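Local structure of cytosine-specific methyltransferase (Escherichia coli O157:H7 EDL933, 3G7U) at residues 6-11 with 52-57; 137-140 with 144-147; 186-191 with 356-361; 265-270 with 278-283; 322-327 with 345-350. The protein probably transfers a methyl group from S-adenosyl-L-methionine to carbon 5 of cytosine in DNA, as a prophage-encoded modification enzyme. All coordinates share one frame; numbering follows the deposited sequence.

Contact 1 of 5, residues 6-11 with 52-57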
# COMPACT_ATOMS: atom_id res chain seq x y z
N ILE A 6 -6.67 1.55 13.82
CA ILE A 6 -5.45 0.81 14.04
C ILE A 6 -5.17 0.00 12.77
O ILE A 6 -6.09 -0.62 12.26
CB ILE A 6 -5.67 -0.24 15.13
CG1 ILE A 6 -6.03 0.42 16.45
CG2 ILE A 6 -4.42 -1.11 15.33
CD1 ILE A 6 -6.21 -0.59 17.55
N ASP A 7 -3.93 -0.01 12.30
CA ASP A 7 -3.56 -0.83 11.11
C ASP A 7 -2.69 -2.04 11.52
O ASP A 7 -1.55 -1.87 11.98
CB ASP A 7 -2.83 0.14 10.14
CG ASP A 7 -2.53 -0.46 8.73
OD1 ASP A 7 -2.78 -1.66 8.47
OD2 ASP A 7 -2.03 0.35 7.89
N LEU A 8 -3.27 -3.25 11.44
CA LEU A 8 -2.61 -4.48 11.75
C LEU A 8 -1.90 -5.03 10.52
O LEU A 8 -2.49 -5.04 9.46
CB LEU A 8 -3.63 -5.49 12.25
CG LEU A 8 -4.43 -5.04 13.50
CD1 LEU A 8 -5.40 -6.18 13.92
CD2 LEU A 8 -3.50 -4.69 14.68
N PHE A 9 -0.66 -5.50 10.69
CA PHE A 9 0.16 -5.99 9.59
C PHE A 9 0.35 -4.81 8.63
O PHE A 9 0.10 -4.93 7.43
CB PHE A 9 -0.55 -7.14 8.89
CG PHE A 9 -0.99 -8.23 9.82
CD1 PHE A 9 -0.10 -9.18 10.28
CD2 PHE A 9 -2.34 -8.35 10.16
CE1 PHE A 9 -0.54 -10.20 11.14
CE2 PHE A 9 -2.78 -9.36 11.00
CZ PHE A 9 -1.89 -10.28 11.46
N SER A 10 0.80 -3.69 9.15
CA SER A 10 0.72 -2.45 8.42
C SER A 10 1.73 -2.34 7.27
O SER A 10 1.52 -1.53 6.33
CB SER A 10 1.00 -1.28 9.38
OG SER A 10 2.36 -1.32 9.88
N GLY A 11 2.83 -3.10 7.36
CA GLY A 11 3.99 -2.86 6.48
C GLY A 11 4.39 -1.40 6.57
O GLY A 11 4.29 -0.78 7.65
N GLU A 52 5.26 -6.18 16.82
CA GLU A 52 4.74 -7.30 17.56
C GLU A 52 4.03 -8.28 16.64
O GLU A 52 3.46 -7.90 15.63
CB GLU A 52 3.81 -6.80 18.68
CG GLU A 52 3.56 -7.88 19.79
CD GLU A 52 4.87 -8.47 20.21
OE1 GLU A 52 5.50 -7.83 21.03
OE2 GLU A 52 5.33 -9.51 19.62
N ASP A 53 4.12 -9.54 17.03
CA ASP A 53 3.32 -10.61 16.57
C ASP A 53 1.91 -10.42 17.13
O ASP A 53 1.70 -10.37 18.36
CB ASP A 53 3.98 -11.85 17.17
CG ASP A 53 3.47 -13.16 16.57
OD1 ASP A 53 2.27 -13.29 16.29
OD2 ASP A 53 4.30 -14.09 16.44
N VAL A 54 0.93 -10.34 16.22
CA VAL A 54 -0.47 -10.10 16.58
C VAL A 54 -1.01 -11.24 17.47
O VAL A 54 -1.97 -11.08 18.23
CB VAL A 54 -1.31 -9.81 15.29
CG1 VAL A 54 -2.73 -10.21 15.42
CG2 VAL A 54 -1.22 -8.34 14.91
N SER A 55 -0.38 -12.41 17.39
CA SER A 55 -0.79 -13.54 18.25
C SER A 55 -0.62 -13.30 19.76
O SER A 55 -1.24 -13.99 20.59
CB SER A 55 -0.10 -14.84 17.84
OG SER A 55 1.22 -14.90 18.33
N LEU A 56 0.22 -12.32 20.09
CA LEU A 56 0.56 -11.96 21.47
C LEU A 56 -0.30 -10.78 21.94
O LEU A 56 -0.07 -10.22 23.03
CB LEU A 56 2.05 -11.61 21.56
CG LEU A 56 3.04 -12.76 21.26
CD1 LEU A 56 4.45 -12.29 21.51
CD2 LEU A 56 2.72 -13.95 22.16
N LEU A 57 -1.28 -10.38 21.11
CA LEU A 57 -2.17 -9.24 21.40
C LEU A 57 -3.59 -9.71 21.69
O LEU A 57 -4.06 -10.73 21.19
CB LEU A 57 -2.19 -8.19 20.25
CG LEU A 57 -0.83 -7.59 19.86
CD1 LEU A 57 -1.02 -6.58 18.72
CD2 LEU A 57 -0.04 -6.96 21.06

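Contact 2 of 5, residues 137-140 with 144-147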
# COMPACT_ATOMS: atom_id res chain seq x y z
N ASN A 137 -17.52 -16.43 11.19
CA ASN A 137 -18.26 -16.76 12.40
C ASN A 137 -17.96 -15.88 13.60
O ASN A 137 -18.85 -15.62 14.40
CB ASN A 137 -18.00 -18.21 12.83
CG ASN A 137 -18.72 -19.22 11.96
OD1 ASN A 137 -19.63 -18.88 11.19
ND2 ASN A 137 -18.30 -20.48 12.06
N LEU A 138 -16.70 -15.46 13.73
CA LEU A 138 -16.26 -14.65 14.87
C LEU A 138 -16.87 -13.29 14.81
O LEU A 138 -17.03 -12.61 15.84
CB LEU A 138 -14.74 -14.50 14.88
CG LEU A 138 -13.91 -15.61 15.49
CD1 LEU A 138 -12.43 -15.28 15.38
CD2 LEU A 138 -14.30 -15.82 16.95
N VAL A 139 -17.21 -12.87 13.60
CA VAL A 139 -17.69 -11.51 13.40
C VAL A 139 -19.13 -11.39 12.91
O VAL A 139 -19.71 -10.33 13.01
CB VAL A 139 -16.70 -10.63 12.53
CG1 VAL A 139 -15.39 -10.43 13.27
CG2 VAL A 139 -16.43 -11.26 11.19
N SER A 140 -19.71 -12.46 12.39
CA SER A 140 -21.03 -12.36 11.71
C SER A 140 -22.18 -12.08 12.65
O SER A 140 -23.22 -11.57 12.21
CB SER A 140 -21.37 -13.63 10.91
OG SER A 140 -21.21 -14.78 11.71
N ASP A 144 -22.42 -6.61 9.78
CA ASP A 144 -22.90 -6.77 8.40
C ASP A 144 -21.65 -6.92 7.52
O ASP A 144 -20.91 -5.97 7.34
CB ASP A 144 -23.68 -5.53 8.00
CG ASP A 144 -25.05 -5.43 8.70
OD1 ASP A 144 -25.65 -6.49 8.98
OD2 ASP A 144 -25.50 -4.29 8.98
N ILE A 145 -21.44 -8.13 7.01
CA ILE A 145 -20.23 -8.48 6.27
C ILE A 145 -20.57 -8.34 4.78
O ILE A 145 -21.57 -8.89 4.32
CB ILE A 145 -19.76 -9.90 6.63
CG1 ILE A 145 -19.40 -9.97 8.12
CG2 ILE A 145 -18.52 -10.29 5.80
CD1 ILE A 145 -19.16 -11.37 8.60
N LEU A 146 -19.80 -7.53 4.05
CA LEU A 146 -20.08 -7.30 2.66
C LEU A 146 -19.48 -8.45 1.89
O LEU A 146 -18.52 -9.12 2.34
CB LEU A 146 -19.51 -5.98 2.16
CG LEU A 146 -19.89 -4.67 2.85
CD1 LEU A 146 -19.42 -3.49 2.03
CD2 LEU A 146 -21.40 -4.62 3.03
N ASP A 147 -20.04 -8.71 0.71
CA ASP A 147 -19.42 -9.69 -0.17
C ASP A 147 -18.03 -9.15 -0.60
O ASP A 147 -17.80 -7.96 -0.57
CB ASP A 147 -20.32 -9.98 -1.38
CG ASP A 147 -21.35 -11.09 -1.10
OD1 ASP A 147 -21.11 -12.04 -0.30
OD2 ASP A 147 -22.40 -11.01 -1.74

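Contact 3 of 5, residues 186-191 with 356-361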
# COMPACT_ATOMS: atom_id res chain seq x y z
N LYS A 186 -15.52 6.53 -9.91
CA LYS A 186 -16.21 7.47 -10.76
C LYS A 186 -15.38 8.71 -11.00
O LYS A 186 -14.73 9.21 -10.07
CB LYS A 186 -17.61 7.80 -10.20
CG LYS A 186 -17.69 8.35 -8.78
CD LYS A 186 -19.09 8.91 -8.51
CE LYS A 186 -19.10 9.80 -7.28
NZ LYS A 186 -20.14 10.85 -7.38
N MET A 187 -15.38 9.17 -12.25
CA MET A 187 -14.60 10.33 -12.72
C MET A 187 -13.09 10.10 -12.62
O MET A 187 -12.33 11.03 -12.27
CB MET A 187 -15.01 11.62 -11.99
CG MET A 187 -16.34 12.24 -12.42
SD MET A 187 -16.64 13.78 -11.50
CE MET A 187 -15.51 14.92 -12.32
N ILE A 188 -12.65 8.88 -12.92
CA ILE A 188 -11.24 8.49 -12.80
C ILE A 188 -10.50 8.50 -14.14
O ILE A 188 -10.82 7.71 -15.02
CB ILE A 188 -11.07 7.06 -12.18
CG1 ILE A 188 -11.65 6.97 -10.77
CG2 ILE A 188 -9.60 6.68 -12.13
CD1 ILE A 188 -11.02 7.90 -9.74
N ASP A 189 -9.51 9.38 -14.29
CA ASP A 189 -8.64 9.33 -15.46
C ASP A 189 -7.51 8.32 -15.25
O ASP A 189 -6.82 8.37 -14.22
CB ASP A 189 -8.07 10.72 -15.76
CG ASP A 189 -9.14 11.69 -16.26
OD1 ASP A 189 -9.75 11.40 -17.32
OD2 ASP A 189 -9.38 12.72 -15.59
N PRO A 190 -7.34 7.38 -16.20
CA PRO A 190 -6.29 6.35 -16.17
C PRO A 190 -4.89 6.97 -16.22
O PRO A 190 -4.68 8.02 -16.84
CB PRO A 190 -6.55 5.53 -17.42
CG PRO A 190 -7.34 6.45 -18.31
CD PRO A 190 -8.18 7.25 -17.40
N VAL A 191 -3.95 6.35 -15.51
CA VAL A 191 -2.58 6.87 -15.45
C VAL A 191 -1.72 5.76 -15.99
O VAL A 191 -1.61 4.72 -15.37
CB VAL A 191 -2.15 7.18 -13.98
CG1 VAL A 191 -0.79 7.85 -13.98
CG2 VAL A 191 -3.13 8.12 -13.35
N ALA A 356 -6.43 2.32 -1.77
CA ALA A 356 -6.79 2.37 -0.35
C ALA A 356 -7.59 3.62 -0.01
O ALA A 356 -8.63 3.51 0.67
CB ALA A 356 -5.52 2.26 0.55
N GLU A 357 -7.17 4.79 -0.51
CA GLU A 357 -7.86 6.05 -0.21
C GLU A 357 -9.31 6.01 -0.70
O GLU A 357 -10.24 6.41 0.02
CB GLU A 357 -7.18 7.25 -0.84
CG GLU A 357 -7.84 8.60 -0.38
CD GLU A 357 -7.30 9.78 -1.14
OE1 GLU A 357 -6.37 9.59 -1.96
OE2 GLU A 357 -7.79 10.90 -0.90
N TYR A 358 -9.48 5.51 -1.91
CA TYR A 358 -10.81 5.49 -2.50
C TYR A 358 -11.79 4.67 -1.69
O TYR A 358 -12.88 5.18 -1.38
CB TYR A 358 -10.78 5.02 -3.95
CG TYR A 358 -11.95 5.60 -4.75
CD1 TYR A 358 -11.80 6.81 -5.45
CD2 TYR A 358 -13.19 4.97 -4.78
CE1 TYR A 358 -12.85 7.36 -6.17
CE2 TYR A 358 -14.25 5.52 -5.50
CZ TYR A 358 -14.07 6.72 -6.20
OH TYR A 358 -15.10 7.29 -6.93
N ILE A 359 -11.42 3.43 -1.38
CA ILE A 359 -12.24 2.49 -0.62
C ILE A 359 -12.52 3.00 0.80
O ILE A 359 -13.67 2.99 1.24
CB ILE A 359 -11.59 1.09 -0.54
CG1 ILE A 359 -11.33 0.52 -1.95
CG2 ILE A 359 -12.41 0.12 0.32
CD1 ILE A 359 -12.56 0.41 -2.88
N LEU A 360 -11.46 3.45 1.49
CA LEU A 360 -11.61 3.96 2.85
C LEU A 360 -12.43 5.26 2.92
O LEU A 360 -13.10 5.50 3.91
CB LEU A 360 -10.22 4.06 3.53
CG LEU A 360 -9.72 2.67 4.01
CD1 LEU A 360 -8.19 2.67 4.16
CD2 LEU A 360 -10.39 2.27 5.35
N LYS A 361 -12.39 6.11 1.87
CA LYS A 361 -13.19 7.36 1.88
C LYS A 361 -14.69 7.04 1.84
O LYS A 361 -15.50 7.77 2.43
CB LYS A 361 -12.81 8.33 0.72
CG LYS A 361 -13.48 9.75 0.78
CD LYS A 361 -13.12 10.48 2.07
CE LYS A 361 -13.57 11.95 2.17
NZ LYS A 361 -13.03 12.53 3.49

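Contact 4 of 5, residues 265-270 with 278-283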
# COMPACT_ATOMS: atom_id res chain seq x y z
N GLN A 265 22.67 -4.66 -20.70
CA GLN A 265 22.19 -3.38 -21.17
C GLN A 265 21.77 -3.45 -22.65
O GLN A 265 20.75 -2.87 -23.03
CB GLN A 265 23.30 -2.37 -20.97
CG GLN A 265 22.91 -0.94 -21.13
CD GLN A 265 23.95 0.00 -20.55
OE1 GLN A 265 24.03 1.16 -20.96
NE2 GLN A 265 24.74 -0.47 -19.59
N GLU A 266 22.54 -4.16 -23.47
CA GLU A 266 22.21 -4.27 -24.90
C GLU A 266 20.97 -5.14 -25.11
O GLU A 266 20.13 -4.87 -25.96
CB GLU A 266 23.42 -4.78 -25.69
CG GLU A 266 24.35 -3.64 -26.14
CD GLU A 266 25.79 -4.10 -26.42
OE1 GLU A 266 26.08 -5.32 -26.44
OE2 GLU A 266 26.66 -3.21 -26.61
N ARG A 267 20.85 -6.17 -24.29
CA ARG A 267 19.69 -7.02 -24.32
C ARG A 267 18.43 -6.23 -23.93
O ARG A 267 17.40 -6.37 -24.58
CB ARG A 267 19.92 -8.18 -23.37
CG ARG A 267 19.41 -9.50 -23.86
CD ARG A 267 19.94 -10.60 -23.00
NE ARG A 267 19.38 -10.56 -21.65
CZ ARG A 267 20.09 -10.77 -20.55
NH1 ARG A 267 21.39 -11.04 -20.64
NH2 ARG A 267 19.52 -10.71 -19.36
N TYR A 268 18.53 -5.39 -22.89
CA TYR A 268 17.38 -4.59 -22.46
C TYR A 268 17.03 -3.52 -23.48
O TYR A 268 15.84 -3.27 -23.75
CB TYR A 268 17.62 -3.92 -21.09
CG TYR A 268 17.70 -4.84 -19.90
CD1 TYR A 268 17.36 -6.20 -19.98
CD2 TYR A 268 18.13 -4.35 -18.66
CE1 TYR A 268 17.44 -7.03 -18.87
CE2 TYR A 268 18.20 -5.19 -17.54
CZ TYR A 268 17.85 -6.52 -17.66
OH TYR A 268 17.95 -7.32 -16.56
N ALA A 269 18.04 -2.87 -24.06
CA ALA A 269 17.83 -1.89 -25.13
C ALA A 269 17.06 -2.49 -26.31
O ALA A 269 16.35 -1.77 -27.01
CB ALA A 269 19.15 -1.32 -25.61
N SER A 270 17.19 -3.80 -26.50
CA SER A 270 16.58 -4.43 -27.65
C SER A 270 15.13 -4.87 -27.39
O SER A 270 14.43 -5.27 -28.32
CB SER A 270 17.45 -5.59 -28.15
OG SER A 270 18.66 -5.08 -28.69
N LYS A 278 13.99 -13.04 -22.26
CA LYS A 278 13.99 -14.51 -22.17
C LYS A 278 14.89 -14.99 -21.05
O LYS A 278 14.55 -15.94 -20.34
CB LYS A 278 14.39 -15.17 -23.51
CG LYS A 278 13.27 -15.35 -24.56
CD LYS A 278 12.66 -14.02 -25.04
CE LYS A 278 11.63 -14.22 -26.13
NZ LYS A 278 10.45 -13.32 -25.96
N ILE A 279 16.01 -14.30 -20.85
CA ILE A 279 17.02 -14.69 -19.86
C ILE A 279 16.71 -14.26 -18.41
O ILE A 279 16.66 -15.12 -17.53
CB ILE A 279 18.45 -14.27 -20.32
CG1 ILE A 279 18.85 -15.10 -21.55
CG2 ILE A 279 19.47 -14.47 -19.20
CD1 ILE A 279 19.85 -14.42 -22.48
N SER A 280 16.48 -12.97 -18.16
CA SER A 280 16.26 -12.49 -16.78
C SER A 280 14.81 -12.58 -16.33
O SER A 280 14.51 -12.50 -15.14
CB SER A 280 16.77 -11.06 -16.60
OG SER A 280 15.92 -10.10 -17.23
N ARG A 281 13.90 -12.74 -17.31
CA ARG A 281 12.44 -12.75 -17.09
C ARG A 281 11.83 -11.40 -16.70
O ARG A 281 10.64 -11.31 -16.40
CB ARG A 281 11.99 -13.86 -16.12
CG ARG A 281 11.46 -15.09 -16.83
CD ARG A 281 10.93 -16.10 -15.82
NE ARG A 281 11.96 -17.06 -15.42
CZ ARG A 281 12.70 -16.98 -14.31
NH1 ARG A 281 13.60 -17.92 -14.06
NH2 ARG A 281 12.53 -15.98 -13.44
N SER A 282 12.65 -10.35 -16.71
CA SER A 282 12.16 -9.01 -16.52
C SER A 282 11.44 -8.56 -17.78
O SER A 282 11.82 -8.92 -18.90
CB SER A 282 13.32 -8.07 -16.20
OG SER A 282 13.63 -8.04 -14.82
N THR A 283 10.39 -7.76 -17.61
CA THR A 283 9.58 -7.34 -18.72
C THR A 283 9.68 -5.86 -18.89
O THR A 283 9.54 -5.12 -17.91
CB THR A 283 8.08 -7.71 -18.50
OG1 THR A 283 7.96 -9.12 -18.32
CG2 THR A 283 7.23 -7.28 -19.66
O HOH W 1 16.12 -8.24 -13.87

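Contact 5 of 5, residues 322-327 with 345-350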
# COMPACT_ATOMS: atom_id res chain seq x y z
N ARG A 322 12.13 4.68 -6.76
CA ARG A 322 11.16 5.78 -6.83
C ARG A 322 10.20 5.57 -8.00
O ARG A 322 9.01 5.86 -7.88
CB ARG A 322 11.85 7.15 -6.93
CG ARG A 322 10.90 8.38 -7.06
CD ARG A 322 9.86 8.52 -5.95
NE ARG A 322 10.47 8.73 -4.65
CZ ARG A 322 9.84 8.59 -3.49
NH1 ARG A 322 8.54 8.27 -3.46
NH2 ARG A 322 10.49 8.81 -2.34
N GLU A 323 10.69 5.01 -9.10
CA GLU A 323 9.80 4.69 -10.22
C GLU A 323 8.78 3.64 -9.85
O GLU A 323 7.60 3.79 -10.19
CB GLU A 323 10.63 4.25 -11.44
CG GLU A 323 11.38 5.46 -12.07
CD GLU A 323 12.49 5.09 -13.06
OE1 GLU A 323 12.90 3.91 -13.15
OE2 GLU A 323 13.00 6.02 -13.76
N ALA A 324 9.21 2.59 -9.15
CA ALA A 324 8.29 1.59 -8.65
C ALA A 324 7.25 2.19 -7.70
O ALA A 324 6.05 1.81 -7.77
CB ALA A 324 9.06 0.48 -7.96
N ALA A 325 7.69 3.09 -6.83
CA ALA A 325 6.79 3.78 -5.86
C ALA A 325 5.74 4.54 -6.62
O ALA A 325 4.55 4.50 -6.27
CB ALA A 325 7.57 4.74 -4.98
N ARG A 326 6.16 5.26 -7.68
CA ARG A 326 5.18 6.00 -8.45
C ARG A 326 4.18 5.06 -9.11
O ARG A 326 2.97 5.30 -9.12
CB ARG A 326 5.87 6.84 -9.51
CG ARG A 326 6.64 8.01 -8.96
CD ARG A 326 6.64 9.10 -10.00
NE ARG A 326 7.23 10.39 -9.56
CZ ARG A 326 7.52 11.36 -10.42
NH1 ARG A 326 8.08 12.50 -10.00
NH2 ARG A 326 7.28 11.16 -11.71
N LEU A 327 4.68 3.98 -9.68
CA LEU A 327 3.80 3.08 -10.37
C LEU A 327 2.82 2.39 -9.40
O LEU A 327 1.75 1.96 -9.81
CB LEU A 327 4.64 2.05 -11.12
CG LEU A 327 5.47 2.71 -12.24
CD1 LEU A 327 6.49 1.67 -12.75
CD2 LEU A 327 4.53 3.13 -13.42
N ARG A 345 10.92 -4.41 -1.90
CA ARG A 345 10.06 -5.25 -1.06
C ARG A 345 8.98 -4.41 -0.36
O ARG A 345 7.81 -4.80 -0.42
CB ARG A 345 10.86 -6.06 -0.05
CG ARG A 345 11.57 -7.24 -0.69
CD ARG A 345 12.78 -7.71 0.14
NE ARG A 345 12.40 -8.22 1.45
CZ ARG A 345 12.07 -9.49 1.70
NH1 ARG A 345 12.07 -10.39 0.72
NH2 ARG A 345 11.73 -9.86 2.94
N GLN A 346 9.33 -3.28 0.25
CA GLN A 346 8.32 -2.43 0.92
C GLN A 346 7.20 -1.98 -0.03
O GLN A 346 6.02 -1.99 0.32
CB GLN A 346 8.97 -1.21 1.56
CG GLN A 346 9.93 -1.59 2.71
CD GLN A 346 10.63 -0.41 3.33
OE1 GLN A 346 10.87 0.59 2.70
NE2 GLN A 346 10.94 -0.50 4.60
N ILE A 347 7.61 -1.55 -1.22
CA ILE A 347 6.67 -1.14 -2.26
C ILE A 347 5.78 -2.29 -2.76
O ILE A 347 4.54 -2.16 -2.76
CB ILE A 347 7.45 -0.46 -3.42
CG1 ILE A 347 8.06 0.82 -2.90
CG2 ILE A 347 6.47 -0.06 -4.56
CD1 ILE A 347 9.25 1.35 -3.75
N GLY A 348 6.39 -3.40 -3.17
CA GLY A 348 5.67 -4.58 -3.64
C GLY A 348 4.67 -5.17 -2.66
O GLY A 348 3.59 -5.59 -3.07
N ASN A 349 5.01 -5.16 -1.38
CA ASN A 349 4.14 -5.62 -0.29
C ASN A 349 2.99 -4.70 0.12
O ASN A 349 2.26 -5.00 1.08
CB ASN A 349 4.99 -5.86 0.97
CG ASN A 349 5.85 -7.11 0.88
OD1 ASN A 349 5.58 -8.00 0.08
ND2 ASN A 349 6.92 -7.17 1.69
N SER A 350 2.84 -3.56 -0.55
CA SER A 350 1.87 -2.58 -0.13
C SER A 350 0.61 -2.62 -0.97
O SER A 350 0.65 -2.95 -2.16
CB SER A 350 2.47 -1.17 -0.21
OG SER A 350 3.48 -1.02 0.77

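Contact 1 of 5, residues 6-11 with 52-57
Val54 CG2 lies over one face of the Phe9 ring, at its CZ end, and Phe9 CZ comes 3.9 Å from Val54 CB. The setting is the Rossmann-like fold of class I methyltransferases. Strand 4-8 runs into the turn that carries the FSGVGG sequence, the first conserved motif of the C5-methyltransferases, which in relatives contributes to the S-adenosylmethionine pocket. Ring and valine are roughly perpendicular, and Val54 CG1 and CG2 each lie 4.0 Å from Phe9 CZ. Val54 is modelled in two conformations, and these touches belong to one of them. Phe9 has a left-handed backbone conformation where the strand gives way to the turn; with CG beside the backbone N (chi1 -52°), its ring extends to Val54. Leu8 adds a looser touch, CD2 to Val54 CG2 at 4.3 Å. Beyond the pair, Phe9 also meets Pro80, and Val54 packs on Val30 of strand 25-30 and on His102 and Leu106 of helix 94-110. The valine is presented by a short 3-10 turn whose start is held by an Asx turn, in which Asp53 OD1 accepts from Ser55 N at 3.0 Å, on the anti side of the carboxylate.

Contact 2 of 5, residues 137-140 with 144-147
Ile145 CD1 does nearly all the touching here. This one methyl meets Val139 CG2 at 3.8 Å and also rests against the backbone of Ser140, 3.8 Å from its CA, with Ser140 CB scarcely farther off. The isoleucine can reach so far because its chain is extended: CG1 lies beside the backbone N, and chi2 of 170° sets CD1 anti to CA, out toward the end of the helix. The valine stands across the isoleucine chain, one of its methyls meeting the tip of the longer side chain.

The next shell positions both segments. Val139 also packs on Val107 of helix 94-110, and Leu138 O accepts from Ser108 OG of that helix. Ser140 O is bonded to Lys172 NZ, while the serine hydroxyl turns back to its own helix in a weak bond to Phe136 O. On the strand side, Asp144 and Leu146 pair through the backbone with Val170 and Ile168.

Thus helix 129-140 is fastened to strand 143-152, one of the two edge strands, beside antiparallel strand 163-171, in the 3-2-1-4-5-7-6 order that marks class I methyltransferases. Between the two segments the attraction is wholly apolar: it has no directional preference, and their relative placing probably owes much to the short connection and the surrounding backbone bonds.

Contact 3 of 5, residues 186-191 with 356-361
A surface contact hung on one tyrosine joins Lys186 and Ile188, in the long loop after strand 163-171, to Tyr358 of helix 353-367. Its polar element is one hydrogen bond from the backbone to the phenol: Lys186 N donates to Tyr358 OH at 3.1 Å, with an N-H...O angle of 146°, somewhat bent. The same hydroxyl is brushed by the lysine side chain, whose CG lies 3.4 Å from Tyr358 OH before the poorly ordered chain leads off from the contact. Farther down the ring, Ile188 CD1 approaches Tyr358 CE1 obliquely at 4.0 Å, and the two side chains lie alongside one another, pointing opposite ways.

The tyrosine spans the gap because its CG stands roughly anti to the backbone N (chi1 -153°), sending the ring outward from the helix. The backbones stay well apart, 10.1 Å between the CA atoms of Lys186 and Tyr358. Tyr156 meets the ring edge to face, and Met184 O forms a weak bond with the hydroxyl, so the phenol is held from more than one direction.

Ile359 and Leu360 face inward. Leu360 packs on helix 14-22, and both reach Leu116 of strand 114-119. Such a C-terminal helix, returning to lie beside the N-terminal part of the catalytic domain, is typical of the C5-methyltransferases.

Contact 4 of 5, residues 265-270 with 278-283
In the part of the chain between the conserved motifs VIII and IX, where C5-methyltransferases generally carry their target recognition region, helix 262-269 is met by its following loop through Arg267 and Tyr268 on one side, Ile279 and Ser280 on the other. The flat guanidinium of Arg267 lies against the isoleucine: Ile279 CB sits 3.7 Å above its plane, displaced from the centre of the group, and Ile279 CG2 is 3.8 Å from Arg267 NH2. Ser280 approaches differently, its CB near the plane of the group and at its edge, 3.9 Å from Arg267 NH2. A bend at chi3 (68°) turns the arginine so that its face meets the isoleucine.

What holds the arginine's polar end is Asp277, just before the loop segment. Its OD1 forms a salt bridge with Arg267 NE and its OD2 accepts from Ser280 N, so one carboxylate ties the helix side chain to the loop backbone.

Tyr268 meets the serine at the ring edge. Tyr268 OH is 3.5 Å from Ser280 OG, a contact rather than a hydrogen bond, and His260 stacks edge to face with the ring. A water donates to Ser282 OG at 2.7 Å and makes a weak link of 3.4 Å with Tyr268 OH, while Ser282 N is weakly bonded to Ser280 OG.

Because Asp277 pairs with the arginine charge while the isoleucine merely covers one guanidinium face, the orientation of the group is probably set by the salt bridge more than by the apolar touch.

Contact 5 of 5, residues 322-327 with 345-350
Ile347 wedges against the backbone of helix 321-328 at Ala324 and Ala325, and the smallness of the two alanines permits a close approach: the CA atoms of Ala325 and Ile347 are only 6.1 Å apart. The contact joins two conserved motifs of the C5-methyltransferases, motif IX with its REAARLQGFP sequence and motif X with QIGNS. The isoleucine uses both branches. CG2, anti to the backbone N, lies 3.7 Å from Ala324 O, whereas CD1 at the end of the other branch comes 3.9 Å from Ala325 N and 4.0 Å from Ala325 CB. The branched chain thus spans the peptide joining the two alanines, touching its carbonyl oxygen with one methyl and its nitrogen with the other. Ala324 CB stands slightly back, 4.3 Å from Ile347 CD1.

Away from the alanines, by contrast, the segment is open to solvent at Arg345 and, just past the helix, Asn349. Past the last helical turn, Ser350 OG donates to Gln346 O at 2.8 Å, nearly in line with the carbonyl (C=O...O angle 158°), which ties the departing chain back to the helix.

Around the pair, long polar side chains bind the two helices to different neighbours. Arg326 forms a salt bridge with Asp332 and packs on helix 225-231; Arg322 donates to Ser253 O, between the short strands 251-252 and 256-258. From the other helix, Gln346 reaches Thr39 of helix 34-43 and touches Val12. The alanine-isoleucine junction accordingly lies between helix 225-231 with the short strands on one side and helix 34-43 with the turn after strand 4-8 on the other.

In the fold
Contacts 1 and 2 both reach the seven-stranded sheet, their centres about 21 Å apart. Contact 1 lies near the predicted active site: the side chain of Phe9 is about 10 Å from that of Cys81. At contact 2 the side chain of Ile145 is about 4 Å from a bound glycerol, probably from the crystallisation liquor. Contact 5, the nearest of the five to the centre of the chain, comes within about 6 Å of contact 1 at the nearest atoms, 7 Å of contact 3 and 9 Å of contact 4, without touching them. The loop closed by contact 3 encloses contacts 4 and 5 in the sequence. Contacts 2 and 4 are the most widely separated, with centres about 47 Å apart.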